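Local coordinates for sucrose 6(F)-phosphate phosphorylase (Thermoanaerobacterium thermosaccharolyticum DSM 571, PDB 6S9V), which is a phosphorylase built on an alpha-amylase-type TIM barrel with a small C-terminal antiparallel beta domain, at residues 462-476 with 479-493. Sequence-based numbering, arbitrary orientation.
Sequences DEIRLTWKKDDKRCS and IDLKTYKTTIDYINE. With SO4 (sulfate ion), chain G.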
loop_
_atom_site.group_PDB
_atom_site.type_symbol
_atom_site.label_atom_id
_atom_site.label_comp_id
_atom_site.label_asym_id
_atom_site.label_seq_id
_atom_site.Cartn_x
_atom_site.Cartn_y
_atom_site.Cartn_z
ATOM N N ASP A 462 -20.649 14.901 -16.824
ATOM C CA ASP A 462 -20.386 13.566 -17.349
ATOM C C ASP A 462 -19.157 13.523 -18.245
ATOM O O ASP A 462 -19.050 12.645 -19.108
ATOM C CB ASP A 462 -21.623 13.036 -18.082
ATOM C CG ASP A 462 -22.062 13.922 -19.236
ATOM O OD1 ASP A 462 -21.356 14.902 -19.567
ATOM O OD2 ASP A 462 -23.137 13.635 -19.815
ATOM N N GLU A 463 -18.202 14.424 -18.028
ATOM C CA GLU A 463 -16.944 14.424 -18.757
ATOM C C GLU A 463 -15.803 14.572 -17.759
ATOM O O GLU A 463 -16.009 14.945 -16.602
ATOM C CB GLU A 463 -16.886 15.562 -19.785
ATOM C CG GLU A 463 -17.975 15.544 -20.832
ATOM C CD GLU A 463 -17.979 16.802 -21.685
ATOM O OE1 GLU A 463 -17.426 17.834 -21.240
ATOM O OE2 GLU A 463 -18.536 16.767 -22.799
ATOM N N ILE A 464 -14.594 14.261 -18.220
ATOM C CA ILE A 464 -13.364 14.519 -17.479
ATOM C C ILE A 464 -12.375 15.152 -18.447
ATOM O O ILE A 464 -12.127 14.607 -19.527
ATOM C CB ILE A 464 -12.782 13.229 -16.870
ATOM C CG1 ILE A 464 -13.712 12.698 -15.775
ATOM C CG2 ILE A 464 -11.381 13.476 -16.321
ATOM C CD1 ILE A 464 -13.437 11.269 -15.363
ATOM N N ARG A 465 -11.807 16.296 -18.063
ATOM C CA ARG A 465 -10.832 16.985 -18.908
ATOM C C ARG A 465 -9.684 17.451 -18.031
ATOM O O ARG A 465 -9.858 18.363 -17.218
ATOM C CB ARG A 465 -11.462 18.161 -19.652
ATOM C CG ARG A 465 -12.496 17.747 -20.684
ATOM C CD ARG A 465 -12.873 18.907 -21.619
ATOM N NE ARG A 465 -11.905 19.094 -22.697
ATOM C CZ ARG A 465 -12.085 19.901 -23.741
ATOM N NH1 ARG A 465 -13.204 20.606 -23.857
ATOM N NH2 ARG A 465 -11.147 20.008 -24.673
ATOM N N LEU A 466 -8.522 16.822 -18.197
ATOM C CA LEU A 466 -7.321 17.125 -17.429
ATOM C C LEU A 466 -6.142 17.306 -18.375
ATOM O O LEU A 466 -5.987 16.546 -19.336
ATOM C CB LEU A 466 -7.026 16.010 -16.427
ATOM C CG LEU A 466 -8.168 15.651 -15.471
ATOM C CD1 LEU A 466 -7.803 14.404 -14.667
ATOM C CD2 LEU A 466 -8.520 16.817 -14.543
ATOM N N THR A 467 -5.290 18.292 -18.083
ATOM C CA THR A 467 -4.208 18.659 -18.982
ATOM C C THR A 467 -2.894 18.800 -18.230
ATOM O O THR A 467 -2.852 19.358 -17.130
ATOM C CB THR A 467 -4.522 19.986 -19.704
ATOM O OG1 THR A 467 -5.614 19.806 -20.616
ATOM C CG2 THR A 467 -3.298 20.507 -20.453
ATOM N N TRP A 468 -1.825 18.295 -18.847
ATOM C CA TRP A 468 -0.451 18.514 -18.408
ATOM C C TRP A 468 0.287 19.293 -19.492
ATOM O O TRP A 468 0.098 19.045 -20.689
ATOM C CB TRP A 468 0.261 17.187 -18.119
ATOM C CG TRP A 468 -0.225 16.517 -16.874
ATOM C CD1 TRP A 468 -1.305 15.682 -16.755
ATOM C CD2 TRP A 468 0.344 16.627 -15.566
ATOM N NE1 TRP A 468 -1.435 15.258 -15.457
ATOM C CE2 TRP A 468 -0.437 15.825 -14.702
ATOM C CE3 TRP A 468 1.437 17.319 -15.039
ATOM C CZ2 TRP A 468 -0.168 15.713 -13.344
ATOM C CZ3 TRP A 468 1.709 17.200 -13.682
ATOM C CH2 TRP A 468 0.912 16.405 -12.851
ATOM N N LYS A 469 1.140 20.226 -19.071
ATOM C CA LYS A 469 1.891 21.050 -20.012
ATOM C C LYS A 469 3.345 21.154 -19.584
ATOM O O LYS A 469 3.627 21.439 -18.414
ATOM C CB LYS A 469 1.291 22.462 -20.090
ATOM C CG LYS A 469 -0.062 22.536 -20.771
ATOM C CD LYS A 469 -0.677 23.931 -20.685
ATOM C CE LYS A 469 0.110 24.962 -21.475
ATOM N NZ LYS A 469 -0.182 24.846 -22.929
ATOM N N LYS A 470 4.262 20.940 -20.531
ATOM C CA LYS A 470 5.678 21.227 -20.314
ATOM C C LYS A 470 6.301 21.684 -21.624
ATOM O O LYS A 470 6.352 20.918 -22.589
ATOM C CB LYS A 470 6.436 20.016 -19.757
ATOM C CG LYS A 470 7.925 20.303 -19.546
ATOM C CD LYS A 470 8.696 19.118 -18.986
ATOM C CE LYS A 470 10.165 19.502 -18.781
ATOM N NZ LYS A 470 10.968 18.436 -18.101
ATOM N N ASP A 471 6.788 22.917 -21.650
ATOM C CA ASP A 471 7.488 23.452 -22.824
ATOM C C ASP A 471 6.505 23.394 -23.989
ATOM O O ASP A 471 5.367 23.866 -23.843
ATOM C CB ASP A 471 8.788 22.680 -23.026
ATOM C CG ASP A 471 9.731 22.802 -21.849
ATOM O OD1 ASP A 471 9.707 23.852 -21.174
ATOM O OD2 ASP A 471 10.504 21.853 -21.602
ATOM N N ASP A 472 6.882 22.835 -25.132
ATOM C CA ASP A 472 5.982 22.699 -26.266
ATOM C C ASP A 472 5.166 21.420 -26.198
ATOM O O ASP A 472 4.373 21.157 -27.109
ATOM C CB ASP A 472 6.778 22.739 -27.576
ATOM C CG ASP A 472 7.853 21.669 -27.640
ATOM O OD1 ASP A 472 8.272 21.171 -26.575
ATOM O OD2 ASP A 472 8.290 21.331 -28.760
ATOM N N LYS A 473 5.333 20.625 -25.145
ATOM C CA LYS A 473 4.586 19.389 -24.990
ATOM C C LYS A 473 3.338 19.650 -24.155
ATOM O O LYS A 473 3.375 20.392 -23.169
ATOM C CB LYS A 473 5.443 18.317 -24.313
ATOM C CG LYS A 473 6.834 18.121 -24.917
ATOM C CD LYS A 473 6.804 17.625 -26.353
ATOM C CE LYS A 473 8.196 17.189 -26.803
ATOM N NZ LYS A 473 8.266 16.876 -28.258
ATOM N N ARG A 474 2.236 19.024 -24.546
ATOM C CA ARG A 474 0.995 19.151 -23.801
ATOM C C ARG A 474 0.164 17.922 -24.125
ATOM O O ARG A 474 0.122 17.498 -25.282
ATOM C CB ARG A 474 0.249 20.433 -24.170
ATOM C CG ARG A 474 -1.087 20.601 -23.484
ATOM C CD ARG A 474 -1.807 21.829 -24.005
ATOM N NE ARG A 474 -2.134 21.701 -25.420
ATOM C CZ ARG A 474 -3.213 21.069 -25.875
ATOM N NH1 ARG A 474 -4.066 20.513 -25.025
ATOM N NH2 ARG A 474 -3.440 20.991 -27.179
ATOM N N CYS A 475 -0.474 17.351 -23.112
ATOM C CA CYS A 475 -1.407 16.250 -23.323
ATOM C C CYS A 475 -2.670 16.493 -22.515
ATOM O O CYS A 475 -2.601 16.857 -21.336
ATOM C CB CYS A 475 -0.785 14.892 -22.957
ATOM S SG CYS A 475 -0.124 14.698 -21.294
ATOM N N SER A 476 -3.822 16.312 -23.162
ATOM C CA SER A 476 -5.126 16.608 -22.579
ATOM C C SER A 476 -5.971 15.343 -22.626
ATOM O O SER A 476 -6.291 14.846 -23.710
ATOM C CB SER A 476 -5.819 17.748 -23.322
ATOM O OG SER A 476 -5.024 18.916 -23.275
ATOM N N ILE A 479 -12.421 12.192 -21.246
ATOM C CA ILE A 479 -13.241 11.001 -21.047
ATOM C C ILE A 479 -14.705 11.399 -21.156
ATOM O O ILE A 479 -15.154 12.335 -20.484
ATOM C CB ILE A 479 -12.980 10.321 -19.690
ATOM C CG1 ILE A 479 -11.539 9.827 -19.581
ATOM C CG2 ILE A 479 -13.960 9.133 -19.499
ATOM C CD1 ILE A 479 -11.114 9.436 -18.165
ATOM N N ASP A 480 -15.438 10.704 -22.019
ATOM C CA ASP A 480 -16.895 10.768 -22.060
ATOM C C ASP A 480 -17.409 9.676 -21.130
ATOM O O ASP A 480 -17.316 8.488 -21.453
ATOM C CB ASP A 480 -17.397 10.581 -23.489
ATOM C CG ASP A 480 -18.908 10.679 -23.606
ATOM O OD1 ASP A 480 -19.602 10.720 -22.565
ATOM O OD2 ASP A 480 -19.401 10.733 -24.756
ATOM N N LEU A 481 -17.926 10.069 -19.961
ATOM C CA LEU A 481 -18.377 9.082 -18.986
ATOM C C LEU A 481 -19.635 8.356 -19.440
ATOM O O LEU A 481 -19.994 7.333 -18.843
ATOM C CB LEU A 481 -18.628 9.745 -17.631
ATOM C CG LEU A 481 -17.354 10.246 -16.934
ATOM C CD1 LEU A 481 -17.728 11.060 -15.720
ATOM C CD2 LEU A 481 -16.442 9.087 -16.556
ATOM N N LYS A 482 -20.323 8.870 -20.459
ATOM C CA LYS A 482 -21.459 8.150 -21.019
ATOM C C LYS A 482 -21.007 6.856 -21.690
ATOM O O LYS A 482 -21.653 5.812 -21.541
ATOM C CB LYS A 482 -22.206 9.051 -22.005
ATOM C CG LYS A 482 -22.916 10.230 -21.336
ATOM C CD LYS A 482 -23.769 11.050 -22.306
ATOM C CE LYS A 482 -22.937 12.017 -23.144
ATOM N NZ LYS A 482 -23.797 12.863 -24.038
ATOM N N THR A 483 -19.894 6.908 -22.425
ATOM C CA THR A 483 -19.384 5.778 -23.186
ATOM C C THR A 483 -18.070 5.230 -22.649
ATOM O O THR A 483 -17.640 4.158 -23.095
ATOM C CB THR A 483 -19.168 6.193 -24.647
ATOM O OG1 THR A 483 -18.113 7.170 -24.698
ATOM C CG2 THR A 483 -20.430 6.798 -25.212
ATOM N N TYR A 484 -17.425 5.929 -21.716
ATOM C CA TYR A 484 -16.077 5.646 -21.237
ATOM C C TYR A 484 -15.034 5.753 -22.343
ATOM O O TYR A 484 -13.890 5.316 -22.154
ATOM C CB TYR A 484 -15.992 4.276 -20.556
ATOM C CG TYR A 484 -16.978 4.160 -19.424
ATOM C CD1 TYR A 484 -16.890 4.991 -18.308
ATOM C CD2 TYR A 484 -18.024 3.256 -19.487
ATOM C CE1 TYR A 484 -17.822 4.901 -17.279
ATOM C CE2 TYR A 484 -18.941 3.155 -18.467
ATOM C CZ TYR A 484 -18.846 3.978 -17.372
ATOM O OH TYR A 484 -19.792 3.859 -16.381
ATOM N N LYS A 485 -15.380 6.364 -23.468
ATOM C CA LYS A 485 -14.387 6.643 -24.493
ATOM C C LYS A 485 -13.338 7.593 -23.931
ATOM O O LYS A 485 -13.668 8.658 -23.400
ATOM C CB LYS A 485 -15.041 7.247 -25.730
ATOM C CG LYS A 485 -14.098 7.362 -26.920
ATOM C CD LYS A 485 -14.802 7.972 -28.110
ATOM C CE LYS A 485 -13.978 7.848 -29.373
ATOM N NZ LYS A 485 -14.618 8.589 -30.494
ATOM N N THR A 486 -12.075 7.205 -24.055
ATOM C CA THR A 486 -10.957 7.904 -23.437
ATOM C C THR A 486 -9.993 8.309 -24.539
ATOM O O THR A 486 -9.459 7.446 -25.246
ATOM C CB THR A 486 -10.261 7.009 -22.406
ATOM O OG1 THR A 486 -11.193 6.648 -21.379
ATOM C CG2 THR A 486 -9.078 7.718 -21.786
ATOM N N THR A 487 -9.781 9.615 -24.691
ATOM C CA THR A 487 -8.902 10.147 -25.717
ATOM C C THR A 487 -7.869 11.053 -25.064
ATOM O O THR A 487 -8.185 11.796 -24.128
ATOM C CB THR A 487 -9.693 10.934 -26.773
ATOM O OG1 THR A 487 -10.701 10.090 -27.353
ATOM C CG2 THR A 487 -8.768 11.426 -27.869
ATOM N N ILE A 488 -6.651 11.008 -25.580
ATOM C CA ILE A 488 -5.577 11.899 -25.149
ATOM C C ILE A 488 -5.122 12.682 -26.371
ATOM O O ILE A 488 -4.591 12.103 -27.330
ATOM C CB ILE A 488 -4.412 11.137 -24.508
ATOM C CG1 ILE A 488 -4.872 10.443 -23.226
ATOM C CG2 ILE A 488 -3.254 12.099 -24.226
ATOM C CD1 ILE A 488 -3.812 9.570 -22.586
ATOM N N ASP A 489 -5.347 13.994 -26.349
ATOM C CA ASP A 489 -4.848 14.895 -27.378
ATOM C C ASP A 489 -3.484 15.400 -26.929
ATOM O O ASP A 489 -3.363 15.949 -25.830
ATOM C CB ASP A 489 -5.794 16.075 -27.587
ATOM C CG ASP A 489 -7.081 15.683 -28.288
ATOM O OD1 ASP A 489 -7.085 14.678 -29.024
ATOM O OD2 ASP A 489 -8.088 16.394 -28.109
ATOM N N TYR A 490 -2.462 15.206 -27.757
ATOM C CA TYR A 490 -1.111 15.575 -27.355
ATOM C C TYR A 490 -0.351 16.135 -28.546
ATOM O O TYR A 490 -0.765 16.003 -29.700
ATOM C CB TYR A 490 -0.364 14.379 -26.746
ATOM C CG TYR A 490 0.019 13.313 -27.743
ATOM C CD1 TYR A 490 -0.873 12.310 -28.095
ATOM C CD2 TYR A 490 1.277 13.308 -28.330
ATOM C CE1 TYR A 490 -0.525 11.330 -29.005
ATOM C CE2 TYR A 490 1.638 12.336 -29.245
ATOM C CZ TYR A 490 0.730 11.348 -29.578
ATOM O OH TYR A 490 1.075 10.382 -30.487
ATOM N N ILE A 491 0.778 16.775 -28.242
ATOM C CA ILE A 491 1.633 17.408 -29.242
ATOM C C ILE A 491 2.779 16.450 -29.542
ATOM O O ILE A 491 3.542 16.084 -28.639
ATOM C CB ILE A 491 2.169 18.763 -28.751
ATOM C CG1 ILE A 491 1.025 19.705 -28.365
ATOM C CG2 ILE A 491 3.068 19.385 -29.813
ATOM C CD1 ILE A 491 0.050 20.005 -29.478
ATOM N N ASN A 492 2.910 16.042 -30.802
ATOM C CA ASN A 492 3.926 15.065 -31.173
ATOM C C ASN A 492 5.269 15.775 -31.368
ATOM O O ASN A 492 5.404 16.977 -31.126
ATOM C CB ASN A 492 3.478 14.294 -32.414
ATOM C CG ASN A 492 3.405 15.163 -33.663
ATOM O OD1 ASN A 492 3.900 16.290 -33.699
ATOM N ND2 ASN A 492 2.759 14.638 -34.696
ATOM N N GLU A 493 6.288 15.033 -31.808
ATOM C CA GLU A 493 7.625 15.601 -31.929
ATOM C C GLU A 493 7.698 16.692 -32.992
ATOM O O GLU A 493 8.565 17.570 -32.904
ATOM C CB GLU A 493 8.635 14.492 -32.246
ATOM C CG GLU A 493 9.064 13.645 -31.049
ATOM C CD GLU A 493 9.891 14.420 -30.038
ATOM O OE1 GLU A 493 10.584 15.378 -30.443
ATOM O OE2 GLU A 493 9.857 14.064 -28.842
HETATM S S SO4 G . -24.445 16.303 -21.678
HETATM O O1 SO4 G . -24.723 16.614 -20.279
HETATM O O2 SO4 G . -25.634 16.549 -22.488
HETATM O O3 SO4 G . -23.345 17.148 -22.142
HETATM O O4 SO4 G . -24.067 14.898 -21.807
HETATM O O HOH W 1 -20.254 13.035 -21.869
HETATM O O HOH W 2 -8.790 17.863 -25.248
#
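S476 and D489 form an antiparallel hydrogen-bonded pair, closed by S476 N to D489 O at 2.7 Å and D489 N to S476 O, while I464 and I479 are joined in the same two-way fashion farther along the sheet, where L481 N also donates to D462 O. At the first site strands 473-476 and 485-491 run at 166° to each other. C475 and Y490, a non-hydrogen-bonded pair, bring their CB atoms to 3.8 Å, and CG2 of I488 reaches C475 CB at 3.9 Å. The CG2 branch of I491 instead rests against D472 O in the type II' turn from K470 to K473. How successive hairpins build a meander is plain here: the central strand 473-480 pairs with 463-470 on one side and 485-491 on the other, within the five-stranded C-terminal sheet that follows the barrel in this alpha-amylase relative. I464 and I479 extend their side chains alongside one another in one direction, with CB atoms 4.1 Å apart, and both pack on I381 of helix 372-384. L481 comes in nearly perpendicular to I464, its CD2 3.9 Å from I464 CD1. On the opposite face of the sheet, D489 is salt-bridged to K499 of strand 497-501, and a water links its OD2 to R465 NH2. At one end K482, bent at chi3 (-79°), has its NZ hydrogen-bonded to O4 of a sulfate, probably from the crystallisation liquor, at 3.0 Å; R460 also hydrogen-bonds to this ion. At the other, K473 turns at chi2 (-64°), its NZ salt-bridged to OE2 of poorly ordered E493 by a weak 3.3 Å hydrogen bond.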